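PrgA (Enterococcus faecalis, PDB 6Z9K) provides surface exclusion against unwanted conjugation, reaching far outside the cell, and is represented here by its magnesium-bound CAP domain. Local coordinates at residues K14-P19 / K169-M174; P20-D25 / N173-D178; V78-L83 / T195-S200; W107-Y112 / H213-G218. All coordinates share one frame; numbering follows the deposited sequence.

Overall arrangement
All four contacts are buried, but they hold different layers of the domain. Contact 3 is nearest the chain centre and contact 2 farthest, with a partly exposed Phe22; contacts 1 and 4 fall between. In contacts 1 and 2 the N-terminal segment 14-25 runs along helix 160-176 and its end. They adjoin, with Phe176 of contact 2 packed on residues of contact 1. Contacts 3 and 4 hold helices 70-90 and 100-112 against opposite faces of one antiparallel sheet, on its neighbouring strands 196-202 and 211-217. Contact 1 is purely aliphatic and contact 2 is led by an aromatic pair. Contact 3 sets threonines on Leu197 and Val199. Contact 4 adds a histidine ring to isoleucine packing.

Contact 1 of 4, residues K14-P19 / K169-M174; sequences KGINLP and KMLVNM
Ile16 is the residue of loop 14-19 that meets helix 160-176, and it does so through Leu171 and Val172. Its CB points toward the helix and splits into two branches. CG1 lies beside the backbone N (chi1 -62°), which sends the longer branch forward to the helix. Ile16 CG1 passes the CG2 methyl of Val172 loosely, at 4.4 Å. Beyond it, CD1 of Ile16 ends 4.0 Å from CB of Leu171. The side chains of Ile16 and Leu171 cross at about a right angle, and the methyl tip touches the root of the leucine and not its end. The shorter branch turns toward the next turn of the helix, where Ile16 CG2 packs on the ring edge of Phe176 at CE2. One isoleucine thus touches residues at successive turns of the same helix.

No hydrogen bond links the two segments, and the contact is aliphatic packing. Polar anchoring comes from just outside it. Arg168, one residue before segment 169-174, donates to the carbonyl oxygens of Lys14 and Gly15, which ties the loop to the helix beside the apolar patch.

The leucine carries the packing further inward. Its CD1 methyl packs on Leu83 of helix 70-90, and its CD2 methyl on Ile214 of strand 211-217. Val172 also touches Leu43 of helix 32-45. Helix 160-176 therefore sits between the N-terminal loop, two helices and the central sheet.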
loop_
_atom_site.group_PDB
_atom_site.type_symbol
_atom_site.label_atom_id
_atom_site.label_comp_id
_atom_site.label_asym_id
_atom_site.label_seq_id
_atom_site.Cartn_x
_atom_site.Cartn_y
_atom_site.Cartn_z
ATOM N N LYS A 14 -3.106 5.081 13.395
ATOM C CA LYS A 14 -2.568 3.868 12.715
ATOM C C LYS A 14 -1.197 4.127 12.094
ATOM O O LYS A 14 -0.698 3.254 11.422
ATOM C CB LYS A 14 -3.600 3.391 11.697
ATOM C CG LYS A 14 -4.747 2.645 12.363
ATOM C CD LYS A 14 -5.955 2.557 11.544
ATOM C CE LYS A 14 -7.189 2.078 12.293
ATOM N NZ LYS A 14 -7.525 2.935 13.454
ATOM N N GLY A 15 -0.575 5.260 12.399
ATOM C CA GLY A 15 0.759 5.584 11.876
ATOM C C GLY A 15 1.747 4.475 12.191
ATOM O O GLY A 15 1.698 3.865 13.290
ATOM N N ILE A 16 2.631 4.219 11.253
ATOM C CA ILE A 16 3.682 3.202 11.423
ATOM C C ILE A 16 4.776 3.773 12.306
ATOM O O ILE A 16 5.274 4.901 12.047
ATOM C CB ILE A 16 4.176 2.704 10.055
ATOM C CG1 ILE A 16 3.003 2.047 9.318
ATOM C CG2 ILE A 16 5.328 1.730 10.230
ATOM C CD1 ILE A 16 3.255 1.922 7.870
ATOM N N ASN A 17 5.178 3.010 13.285
ATOM C CA ASN A 17 6.206 3.501 14.245
ATOM C C ASN A 17 7.597 3.194 13.697
ATOM O O ASN A 17 7.895 2.009 13.452
ATOM C CB ASN A 17 6.006 2.838 15.593
ATOM C CG ASN A 17 4.638 3.138 16.163
ATOM O OD1 ASN A 17 4.289 4.315 16.281
ATOM N ND2 ASN A 17 3.859 2.099 16.453
ATOM N N LEU A 18 8.402 4.222 13.430
ATOM C CA LEU A 18 9.699 3.975 12.783
ATOM C C LEU A 18 10.713 3.702 13.869
ATOM O O LEU A 18 10.771 4.366 14.906
ATOM C CB LEU A 18 10.153 5.143 11.914
ATOM C CG LEU A 18 9.193 5.514 10.796
ATOM C CD1 LEU A 18 9.779 6.628 9.949
ATOM C CD2 LEU A 18 8.835 4.318 9.950
ATOM N N PRO A 19 11.600 2.732 13.624
ATOM C CA PRO A 19 12.677 2.426 14.563
ATOM C C PRO A 19 13.851 3.365 14.358
ATOM O O PRO A 19 13.996 3.983 13.291
ATOM C CB PRO A 19 13.088 1.017 14.130
ATOM C CG PRO A 19 12.857 1.022 12.649
ATOM C CD PRO A 19 11.583 1.827 12.463
ATOM N N LYS A 169 -0.580 -4.214 8.094
ATOM C CA LYS A 169 0.323 -5.359 8.364
ATOM C C LYS A 169 1.203 -5.549 7.131
ATOM O O LYS A 169 2.405 -5.774 7.267
ATOM C CB LYS A 169 -0.469 -6.640 8.681
ATOM C CG LYS A 169 0.429 -7.776 9.142
ATOM C CD LYS A 169 -0.376 -8.945 9.635
ATOM C CE LYS A 169 0.435 -10.227 9.663
ATOM N NZ LYS A 169 -0.449 -11.434 9.785
ATOM N N MET A 170 0.603 -5.482 5.943
ATOM C CA MET A 170 1.367 -5.582 4.678
ATOM C C MET A 170 2.432 -4.491 4.591
ATOM O O MET A 170 3.590 -4.801 4.273
ATOM C CB MET A 170 0.407 -5.519 3.479
ATOM C CG MET A 170 1.112 -5.515 2.167
ATOM S SD MET A 170 -0.075 -5.223 0.841
ATOM C CE MET A 170 -1.583 -5.219 1.786
ATOM N N LEU A 171 2.101 -3.243 4.893
ATOM C CA LEU A 171 3.125 -2.176 4.822
ATOM C C LEU A 171 4.210 -2.431 5.855
ATOM O O LEU A 171 5.367 -2.206 5.537
ATOM C CB LEU A 171 2.463 -0.806 5.036
ATOM C CG LEU A 171 1.532 -0.336 3.913
ATOM C CD1 LEU A 171 0.786 0.931 4.313
ATOM C CD2 LEU A 171 2.299 -0.151 2.612
ATOM N N VAL A 172 3.843 -2.839 7.066
ATOM C CA VAL A 172 4.830 -3.092 8.157
ATOM C C VAL A 172 5.784 -4.165 7.659
ATOM O O VAL A 172 7.000 -4.035 7.855
ATOM C CB VAL A 172 4.123 -3.458 9.463
ATOM C CG1 VAL A 172 5.008 -4.096 10.482
ATOM C CG2 VAL A 172 3.404 -2.246 10.038
ATOM N N ASN A 173 5.241 -5.202 7.057
ATOM C CA ASN A 173 6.067 -6.347 6.615
ATOM C C ASN A 173 6.971 -5.936 5.461
ATOM O O ASN A 173 8.133 -6.447 5.434
ATOM C CB ASN A 173 5.176 -7.538 6.256
ATOM C CG ASN A 173 4.667 -8.268 7.478
ATOM O OD1 ASN A 173 5.134 -8.063 8.608
ATOM N ND2 ASN A 173 3.687 -9.135 7.220
ATOM N N MET A 174 6.517 -5.065 4.586
ATOM C CA MET A 174 7.324 -4.627 3.453
ATOM C C MET A 174 8.398 -3.638 3.917
ATOM O O MET A 174 9.488 -3.687 3.385
ATOM C CB MET A 174 6.461 -4.016 2.368
ATOM C CG MET A 174 5.660 -5.087 1.647
ATOM S SD MET A 174 4.574 -4.347 0.386
ATOM C CE MET A 174 4.037 -5.839 -0.441
#

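Contact 2 of 4, residues P20-D25 / N173-D178; sequences PKFSAD and NMLFDD
Phe22 and Phe176 form an offset edge-to-face (T-shaped) aromatic pair where the loop before helix 26-29 passes the end of helix 160-176. The ring centroids are 5.2 Å apart and the planes meet at 67°. Phe176 brings its CE1 over a face of Phe22, 3.4 Å from CE1 of that ring. Phe22 reaches the helix because its CG is anti to the backbone N (chi1 -169°), which carries the ring away from the loop. The Phe22 edge then meets the preceding helical residue. Its CE1 lies 3.6 Å from the carbonyl oxygen of Leu175, near the ring plane. Leu175 O also takes a weak hydrogen bond from Tyr26 OH. Leu175 CB sits over the centre of a Phe176 face, 3.8 Å above the plane.

The helix ends here, as Asp177 leaves helical geometry. Asp178 follows and accepts from the magnesium ligand His185, binding its ND1 through OD1, so it probably helps to position that ligand.

Across the contact the chemistry is weak but directional. A C-H edge of Phe176 meets the pi face of Phe22. The edge of Phe22, probably slightly positive, faces the carbonyl oxygen of Leu175, at most a weak attraction.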
loop_
_atom_site.group_PDB
_atom_site.type_symbol
_atom_site.label_atom_id
_atom_site.label_comp_id
_atom_site.label_asym_id
_atom_site.label_seq_id
_atom_site.Cartn_x
_atom_site.Cartn_y
_atom_site.Cartn_z
ATOM N N PRO A 20 14.753 3.479 15.350
ATOM C CA PRO A 20 16.004 4.191 15.126
ATOM C C PRO A 20 16.806 3.596 13.978
ATOM O O PRO A 20 16.739 2.374 13.751
ATOM C CB PRO A 20 16.762 4.024 16.458
ATOM C CG PRO A 20 15.697 3.674 17.466
ATOM C CD PRO A 20 14.691 2.850 16.671
ATOM N N LYS A 21 17.483 4.460 13.228
ATOM C CA LYS A 21 18.367 4.108 12.097
ATOM C C LYS A 21 17.583 3.666 10.882
ATOM O O LYS A 21 18.196 3.295 9.896
ATOM C CB LYS A 21 19.384 3.023 12.463
ATOM C CG LYS A 21 20.174 3.359 13.700
ATOM C CD LYS A 21 21.282 2.376 13.878
ATOM C CE LYS A 21 21.861 2.454 15.252
ATOM N NZ LYS A 21 22.935 1.459 15.474
ATOM N N PHE A 22 16.285 3.915 10.832
ATOM C CA PHE A 22 15.510 3.610 9.615
ATOM C C PHE A 22 15.901 4.537 8.469
ATOM O O PHE A 22 16.181 5.716 8.694
ATOM C CB PHE A 22 14.012 3.684 9.901
ATOM C CG PHE A 22 13.175 3.132 8.762
ATOM C CD1 PHE A 22 13.227 1.786 8.429
ATOM C CD2 PHE A 22 12.334 3.943 8.019
ATOM C CE1 PHE A 22 12.430 1.265 7.415
ATOM C CE2 PHE A 22 11.602 3.431 6.954
ATOM C CZ PHE A 22 11.621 2.092 6.697
ATOM N N SER A 23 15.952 3.982 7.257
ATOM C CA SER A 23 16.179 4.731 6.001
ATOM C C SER A 23 15.667 3.875 4.858
ATOM O O SER A 23 15.382 2.692 5.102
ATOM C CB SER A 23 17.630 5.063 5.798
ATOM O OG SER A 23 18.360 3.884 5.529
ATOM N N ALA A 24 15.499 4.480 3.694
ATOM C CA ALA A 24 14.951 3.788 2.519
ATOM C C ALA A 24 15.939 2.707 2.048
ATOM O O ALA A 24 15.501 1.820 1.314
ATOM C CB ALA A 24 14.657 4.804 1.447
ATOM N N ASP A 25 17.171 2.719 2.549
ATOM C CA ASP A 25 18.213 1.770 2.072
ATOM C C ASP A 25 18.934 1.187 3.280
ATOM O O ASP A 25 20.147 0.885 3.183
ATOM C CB ASP A 25 19.149 2.470 1.082
ATOM C CG ASP A 25 19.805 3.724 1.593
ATOM O OD1 ASP A 25 19.439 4.139 2.704
ATOM O OD2 ASP A 25 20.734 4.249 0.894
ATOM N N ASN A 173 5.241 -5.202 7.057
ATOM C CA ASN A 173 6.067 -6.347 6.615
ATOM C C ASN A 173 6.971 -5.936 5.461
ATOM O O ASN A 173 8.133 -6.447 5.434
ATOM C CB ASN A 173 5.176 -7.538 6.256
ATOM C CG ASN A 173 4.667 -8.268 7.478
ATOM O OD1 ASN A 173 5.134 -8.063 8.608
ATOM N ND2 ASN A 173 3.687 -9.135 7.220
ATOM N N MET A 174 6.517 -5.065 4.586
ATOM C CA MET A 174 7.324 -4.627 3.453
ATOM C C MET A 174 8.398 -3.638 3.917
ATOM O O MET A 174 9.488 -3.687 3.385
ATOM C CB MET A 174 6.461 -4.016 2.368
ATOM C CG MET A 174 5.660 -5.087 1.647
ATOM S SD MET A 174 4.574 -4.347 0.386
ATOM C CE MET A 174 4.037 -5.839 -0.441
ATOM N N LEU A 175 8.086 -2.776 4.886
ATOM C CA LEU A 175 9.095 -1.791 5.364
ATOM C C LEU A 175 10.125 -2.458 6.282
ATOM O O LEU A 175 11.262 -1.965 6.287
ATOM C CB LEU A 175 8.377 -0.673 6.108
ATOM C CG LEU A 175 7.453 0.160 5.253
ATOM C CD1 LEU A 175 6.621 1.088 6.129
ATOM C CD2 LEU A 175 8.212 0.983 4.255
ATOM N N PHE A 176 9.774 -3.463 7.077
ATOM C CA PHE A 176 10.664 -3.944 8.163
ATOM C C PHE A 176 10.986 -5.433 8.110
ATOM O O PHE A 176 11.735 -5.876 8.983
ATOM C CB PHE A 176 10.078 -3.599 9.534
ATOM C CG PHE A 176 9.647 -2.181 9.675
ATOM C CD1 PHE A 176 10.540 -1.128 9.463
ATOM C CD2 PHE A 176 8.379 -1.890 10.132
ATOM C CE1 PHE A 176 10.120 0.183 9.609
ATOM C CE2 PHE A 176 7.971 -0.583 10.266
ATOM C CZ PHE A 176 8.837 0.459 10.031
ATOM N N ASP A 177 10.415 -6.206 7.172
ATOM C CA ASP A 177 10.650 -7.665 7.181
ATOM C C ASP A 177 10.763 -8.156 5.753
ATOM O O ASP A 177 10.279 -9.258 5.482
ATOM C CB ASP A 177 9.574 -8.389 7.979
ATOM C CG ASP A 177 9.965 -9.805 8.290
ATOM O OD1 ASP A 177 11.191 -10.072 8.334
ATOM O OD2 ASP A 177 9.044 -10.604 8.483
ATOM N N ASP A 178 11.412 -7.380 4.884
ATOM C CA ASP A 178 11.432 -7.674 3.425
ATOM C C ASP A 178 12.730 -8.359 3.007
ATOM O O ASP A 178 12.988 -8.387 1.845
ATOM C CB ASP A 178 11.284 -6.387 2.632
ATOM C CG ASP A 178 10.725 -6.514 1.260
ATOM O OD1 ASP A 178 9.870 -7.428 1.092
ATOM O OD2 ASP A 178 11.119 -5.704 0.384
#

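Contact 3 of 4, residues V78-L83 / T195-S200; sequences VYTTEL and TALGVS
Thr80 with Val199 and Thr81 with Leu197 are the two close pairs of the contact. Thr80 and Val199 meet tip to tip. Val199 CG2 lies against the whole branch point of the threonine, touching its hydroxyl and its methyl. Its 3.5 Å approach to Thr80 CB makes Val199 CG2 part of a carbon pair closer than usual. Thr81 and Leu197 slide past each other in opposite directions. Thr81 OG1 runs alongside the leucine, 3.3 Å from CD2 of Leu197.

Both hydroxyls meet carbon here, yet they have polar partners within their own helix. Thr80 OG1 is bonded to the carbonyl oxygen of Leu76, and Thr81 OG1 to that of Ser77. Each oxygen is beside its backbone N, a position that reaches back one turn.

The packing is looser between these pairs, where Thr80 CG2 and Leu197 CD2 are 4.5 Å apart. Farther round the helix, Val78 is turned away from the strand and is partly exposed.

The helix and strand run at 131°, their axes 8.0 Å apart. The short threonine and valine side chains are consistent with this close approach. A helix laid on one face of a three-stranded antiparallel sheet forms two of the three layers of the alpha-beta-alpha sandwich characteristic of CAP domains.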
loop_
_atom_site.group_PDB
_atom_site.type_symbol
_atom_site.label_atom_id
_atom_site.label_comp_id
_atom_site.label_asym_id
_atom_site.label_seq_id
_atom_site.Cartn_x
_atom_site.Cartn_y
_atom_site.Cartn_z
ATOM N N VAL A 78 -6.910 6.254 -0.175
ATOM C CA VAL A 78 -6.519 7.381 0.701
ATOM C C VAL A 78 -5.982 6.796 2.001
ATOM O O VAL A 78 -4.961 7.303 2.524
ATOM C CB VAL A 78 -7.661 8.379 0.938
ATOM C CG1 VAL A 78 -7.277 9.323 2.055
ATOM C CG2 VAL A 78 -8.033 9.128 -0.317
ATOM N N TYR A 79 -6.628 5.769 2.566
ATOM C CA TYR A 79 -6.193 5.158 3.847
ATOM C C TYR A 79 -4.739 4.703 3.748
ATOM O O TYR A 79 -3.863 5.022 4.566
ATOM C CB TYR A 79 -7.067 3.960 4.167
ATOM C CG TYR A 79 -6.512 3.100 5.258
ATOM C CD1 TYR A 79 -6.635 3.444 6.594
ATOM C CD2 TYR A 79 -5.848 1.940 4.980
ATOM C CE1 TYR A 79 -6.127 2.645 7.602
ATOM C CE2 TYR A 79 -5.314 1.136 5.966
ATOM C CZ TYR A 79 -5.433 1.481 7.300
ATOM O OH TYR A 79 -4.951 0.658 8.291
ATOM N N THR A 80 -4.449 4.028 2.633
ATOM C CA THR A 80 -3.130 3.410 2.405
ATOM C C THR A 80 -2.081 4.490 2.133
ATOM O O THR A 80 -0.995 4.452 2.702
ATOM C CB THR A 80 -3.202 2.455 1.220
ATOM O OG1 THR A 80 -4.288 1.533 1.389
ATOM C CG2 THR A 80 -1.888 1.728 1.030
ATOM N N THR A 81 -2.464 5.485 1.360
ATOM C CA THR A 81 -1.544 6.559 0.947
ATOM C C THR A 81 -1.217 7.396 2.177
ATOM O O THR A 81 -0.073 7.882 2.313
ATOM C CB THR A 81 -2.094 7.331 -0.249
ATOM O OG1 THR A 81 -2.391 6.410 -1.319
ATOM C CG2 THR A 81 -1.050 8.301 -0.742
ATOM N N GLU A 82 -2.165 7.608 3.062
ATOM C CA GLU A 82 -1.876 8.372 4.311
ATOM C C GLU A 82 -0.800 7.641 5.091
ATOM O O GLU A 82 0.133 8.297 5.609
ATOM C CB GLU A 82 -3.140 8.501 5.146
ATOM C CG GLU A 82 -4.094 9.589 4.654
ATOM C CD GLU A 82 -5.393 9.664 5.424
ATOM O OE1 GLU A 82 -5.642 8.773 6.248
ATOM O OE2 GLU A 82 -6.160 10.613 5.165
ATOM N N LEU A 83 -0.949 6.321 5.266
ATOM C CA LEU A 83 0.059 5.598 6.059
ATOM C C LEU A 83 1.430 5.702 5.388
ATOM O O LEU A 83 2.445 5.939 6.108
ATOM C CB LEU A 83 -0.320 4.120 6.195
ATOM C CG LEU A 83 -1.605 3.875 6.966
ATOM C CD1 LEU A 83 -1.867 2.353 7.084
ATOM C CD2 LEU A 83 -1.594 4.532 8.319
ATOM N N THR A 195 4.761 9.956 -7.278
ATOM C CA THR A 195 3.789 11.034 -7.051
ATOM C C THR A 195 2.378 10.503 -6.917
ATOM O O THR A 195 1.516 11.330 -6.611
ATOM C CB THR A 195 3.842 12.050 -8.201
ATOM O OG1 THR A 195 3.432 11.445 -9.415
ATOM C CG2 THR A 195 5.221 12.661 -8.283
ATOM N N ALA A 196 2.111 9.194 -7.122
ATOM C CA ALA A 196 0.713 8.733 -7.166
ATOM C C ALA A 196 0.619 7.295 -6.681
ATOM O O ALA A 196 1.594 6.530 -6.829
ATOM C CB ALA A 196 0.166 8.846 -8.574
ATOM N N LEU A 197 -0.493 6.973 -6.057
ATOM C CA LEU A 197 -0.747 5.599 -5.563
ATOM C C LEU A 197 -2.222 5.278 -5.752
ATOM O O LEU A 197 -3.084 6.119 -5.550
ATOM C CB LEU A 197 -0.314 5.511 -4.094
ATOM C CG LEU A 197 -0.296 4.099 -3.517
ATOM C CD1 LEU A 197 0.723 4.012 -2.404
ATOM C CD2 LEU A 197 -1.646 3.700 -2.962
ATOM N N GLY A 198 -2.483 4.009 -6.068
ATOM C CA GLY A 198 -3.835 3.440 -6.069
ATOM C C GLY A 198 -3.762 2.063 -5.425
ATOM O O GLY A 198 -2.772 1.345 -5.693
ATOM N N VAL A 199 -4.793 1.656 -4.706
ATOM C CA VAL A 199 -4.873 0.303 -4.085
ATOM C C VAL A 199 -6.057 -0.444 -4.663
ATOM O O VAL A 199 -7.161 0.078 -4.656
ATOM C CB VAL A 199 -4.982 0.386 -2.545
ATOM C CG1 VAL A 199 -5.029 -1.008 -1.934
ATOM C CG2 VAL A 199 -3.840 1.215 -1.967
ATOM N N SER A 200 -5.823 -1.658 -5.101
ATOM C CA SER A 200 -6.937 -2.508 -5.535
ATOM C C SER A 200 -6.824 -3.878 -4.874
ATOM O O SER A 200 -5.838 -4.192 -4.197
ATOM C CB SER A 200 -6.931 -2.618 -7.026
ATOM O OG SER A 200 -5.652 -3.063 -7.474
#

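Contact 4 of 4, residues W107-Y112 / H213-G218; sequences WDIAKY and HIISYG
Different second torsions bring Ile109 and Ile215 together. Ile109 is extended (chi2 174°) and pushes CD1 straight out from the helix. Ile215 is bent (chi2 -51°), and the two side chains meet tip to tip, with CD1 of Ile109 3.6 Å from CD1 of Ile215.

Two residues earlier on the strand, His213 faces the same helix. Ala110 CA stands over a face of its ring in a CH-pi contact, 4.2 Å from the centroid and 18° off the normal. The methyl lies farther along the ring, with Ala110 CB 3.9 Å from CD2 of His213. Ile109 CG2 comes in obliquely from the same face, 4.0 Å from ND1 of His213.

Helix 100-112 thus packs on the face of the CAP sheet away from helix 70-90, and gives the second helical layer of the sandwich.

Both ring nitrogens of His213 are bonded outside the contact, ND1 to Glu144 OE2 and NE2 to Ser202 OG. Those two bonds fix the rotation of the ring and present its face to Ala110. His213 also touches Leu146 of the magnesium site. Ile109 also packs on Ile125 and Ala128 of helix 122-132, on the same side of the sheet.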
loop_
_atom_site.group_PDB
_atom_site.type_symbol
_atom_site.label_atom_id
_atom_site.label_comp_id
_atom_site.label_asym_id
_atom_site.label_seq_id
_atom_site.Cartn_x
_atom_site.Cartn_y
_atom_site.Cartn_z
ATOM N N TRP A 107 -7.242 -0.653 -10.404
ATOM C CA TRP A 107 -8.378 -1.598 -10.520
ATOM C C TRP A 107 -8.294 -2.330 -11.863
ATOM O O TRP A 107 -8.759 -3.495 -11.919
ATOM C CB TRP A 107 -9.707 -0.893 -10.216
ATOM C CG TRP A 107 -9.821 -0.714 -8.733
ATOM C CD1 TRP A 107 -9.475 0.405 -8.017
ATOM C CD2 TRP A 107 -10.202 -1.708 -7.762
ATOM N NE1 TRP A 107 -9.673 0.187 -6.676
ATOM C CE2 TRP A 107 -10.099 -1.109 -6.492
ATOM C CE3 TRP A 107 -10.653 -3.029 -7.841
ATOM C CZ2 TRP A 107 -10.441 -1.793 -5.318
ATOM C CZ3 TRP A 107 -10.954 -3.709 -6.680
ATOM C CH2 TRP A 107 -10.873 -3.088 -5.439
ATOM N N ASP A 108 -7.760 -1.701 -12.912
ATOM C CA ASP A 108 -7.507 -2.420 -14.176
ATOM C C ASP A 108 -6.475 -3.535 -13.932
ATOM O O ASP A 108 -6.685 -4.680 -14.436
ATOM C CB ASP A 108 -7.167 -1.472 -15.306
ATOM C CG ASP A 108 -8.340 -0.715 -15.873
ATOM O OD1 ASP A 108 -9.513 -1.011 -15.472
ATOM O OD2 ASP A 108 -8.077 0.185 -16.684
ATOM N N ILE A 109 -5.409 -3.240 -13.200
ATOM C CA ILE A 109 -4.404 -4.309 -12.903
ATOM C C ILE A 109 -5.128 -5.449 -12.188
ATOM O O ILE A 109 -4.910 -6.604 -12.481
ATOM C CB ILE A 109 -3.193 -3.756 -12.154
ATOM C CG1 ILE A 109 -2.340 -2.824 -13.036
ATOM C CG2 ILE A 109 -2.380 -4.904 -11.518
ATOM C CD1 ILE A 109 -1.201 -2.131 -12.345
ATOM N N ALA A 110 -5.963 -5.129 -11.209
ATOM C CA ALA A 110 -6.632 -6.146 -10.370
ATOM C C ALA A 110 -7.544 -6.997 -11.262
ATOM O O ALA A 110 -7.451 -8.267 -11.199
ATOM C CB ALA A 110 -7.346 -5.433 -9.223
ATOM N N LYS A 111 -8.347 -6.360 -12.096
ATOM C CA LYS A 111 -9.304 -7.037 -13.004
ATOM C C LYS A 111 -8.565 -7.998 -13.955
ATOM O O LYS A 111 -9.027 -9.132 -14.186
ATOM C CB LYS A 111 -10.014 -5.972 -13.842
ATOM C CG LYS A 111 -11.102 -6.510 -14.729
ATOM C CD LYS A 111 -11.980 -5.415 -15.270
ATOM C CE LYS A 111 -11.323 -4.499 -16.270
ATOM N NZ LYS A 111 -12.356 -4.003 -17.206
ATOM N N TYR A 112 -7.411 -7.592 -14.462
ATOM C CA TYR A 112 -6.672 -8.364 -15.472
ATOM C C TYR A 112 -5.780 -9.421 -14.824
ATOM O O TYR A 112 -5.277 -10.271 -15.571
ATOM C CB TYR A 112 -5.866 -7.422 -16.359
ATOM C CG TYR A 112 -6.700 -6.511 -17.239
ATOM C CD1 TYR A 112 -8.038 -6.778 -17.530
ATOM C CD2 TYR A 112 -6.119 -5.420 -17.854
ATOM C CE1 TYR A 112 -8.769 -5.962 -18.375
ATOM C CE2 TYR A 112 -6.823 -4.595 -18.698
ATOM C CZ TYR A 112 -8.154 -4.892 -18.990
ATOM O OH TYR A 112 -8.841 -4.069 -19.843
ATOM N N HIS A 213 -3.216 -5.112 -4.148
ATOM C CA HIS A 213 -2.319 -4.544 -5.182
ATOM C C HIS A 213 -2.051 -3.076 -4.824
ATOM O O HIS A 213 -2.982 -2.276 -4.893
ATOM C CB HIS A 213 -2.976 -4.610 -6.587
ATOM C CG HIS A 213 -3.475 -5.956 -7.027
ATOM N ND1 HIS A 213 -2.804 -6.722 -7.972
ATOM C CD2 HIS A 213 -4.604 -6.647 -6.730
ATOM C CE1 HIS A 213 -3.482 -7.852 -8.178
ATOM N NE2 HIS A 213 -4.587 -7.824 -7.437
ATOM N N ILE A 214 -0.820 -2.767 -4.443
ATOM C CA ILE A 214 -0.398 -1.365 -4.244
ATOM C C ILE A 214 0.335 -0.927 -5.510
ATOM O O ILE A 214 1.379 -1.446 -5.831
ATOM C CB ILE A 214 0.445 -1.217 -2.962
ATOM C CG1 ILE A 214 -0.365 -1.623 -1.725
ATOM C CG2 ILE A 214 0.969 0.228 -2.885
ATOM C CD1 ILE A 214 0.360 -1.419 -0.375
ATOM N N ILE A 215 -0.290 -0.009 -6.239
ATOM C CA ILE A 215 0.170 0.514 -7.546
ATOM C C ILE A 215 0.709 1.938 -7.331
ATOM O O ILE A 215 -0.004 2.765 -6.786
ATOM C CB ILE A 215 -0.957 0.431 -8.585
ATOM C CG1 ILE A 215 -1.567 -0.985 -8.658
ATOM C CG2 ILE A 215 -0.393 0.923 -9.904
ATOM C CD1 ILE A 215 -0.590 -2.080 -8.824
ATOM N N SER A 216 1.969 2.183 -7.632
ATOM C CA SER A 216 2.536 3.544 -7.397
ATOM C C SER A 216 3.576 3.868 -8.453
ATOM O O SER A 216 4.151 2.965 -9.072
ATOM C CB SER A 216 3.084 3.643 -6.001
ATOM O OG SER A 216 4.095 2.688 -5.759
ATOM N N TYR A 217 3.762 5.153 -8.738
ATOM C CA TYR A 217 4.594 5.590 -9.872
ATOM C C TYR A 217 4.773 7.100 -9.779
ATOM O O TYR A 217 4.052 7.784 -8.996
ATOM C CB TYR A 217 3.896 5.222 -11.203
ATOM C CG TYR A 217 2.474 5.718 -11.267
ATOM C CD1 TYR A 217 2.140 7.017 -11.662
ATOM C CD2 TYR A 217 1.418 4.860 -10.901
ATOM C CE1 TYR A 217 0.822 7.468 -11.650
ATOM C CE2 TYR A 217 0.115 5.329 -10.838
ATOM C CZ TYR A 217 -0.201 6.609 -11.263
ATOM O OH TYR A 217 -1.486 7.104 -11.258
ATOM N N GLY A 218 5.689 7.583 -10.605
ATOM C CA GLY A 218 5.815 8.990 -10.932
ATOM C C GLY A 218 5.403 9.328 -12.349
ATOM O O GLY A 218 5.048 8.432 -13.106
#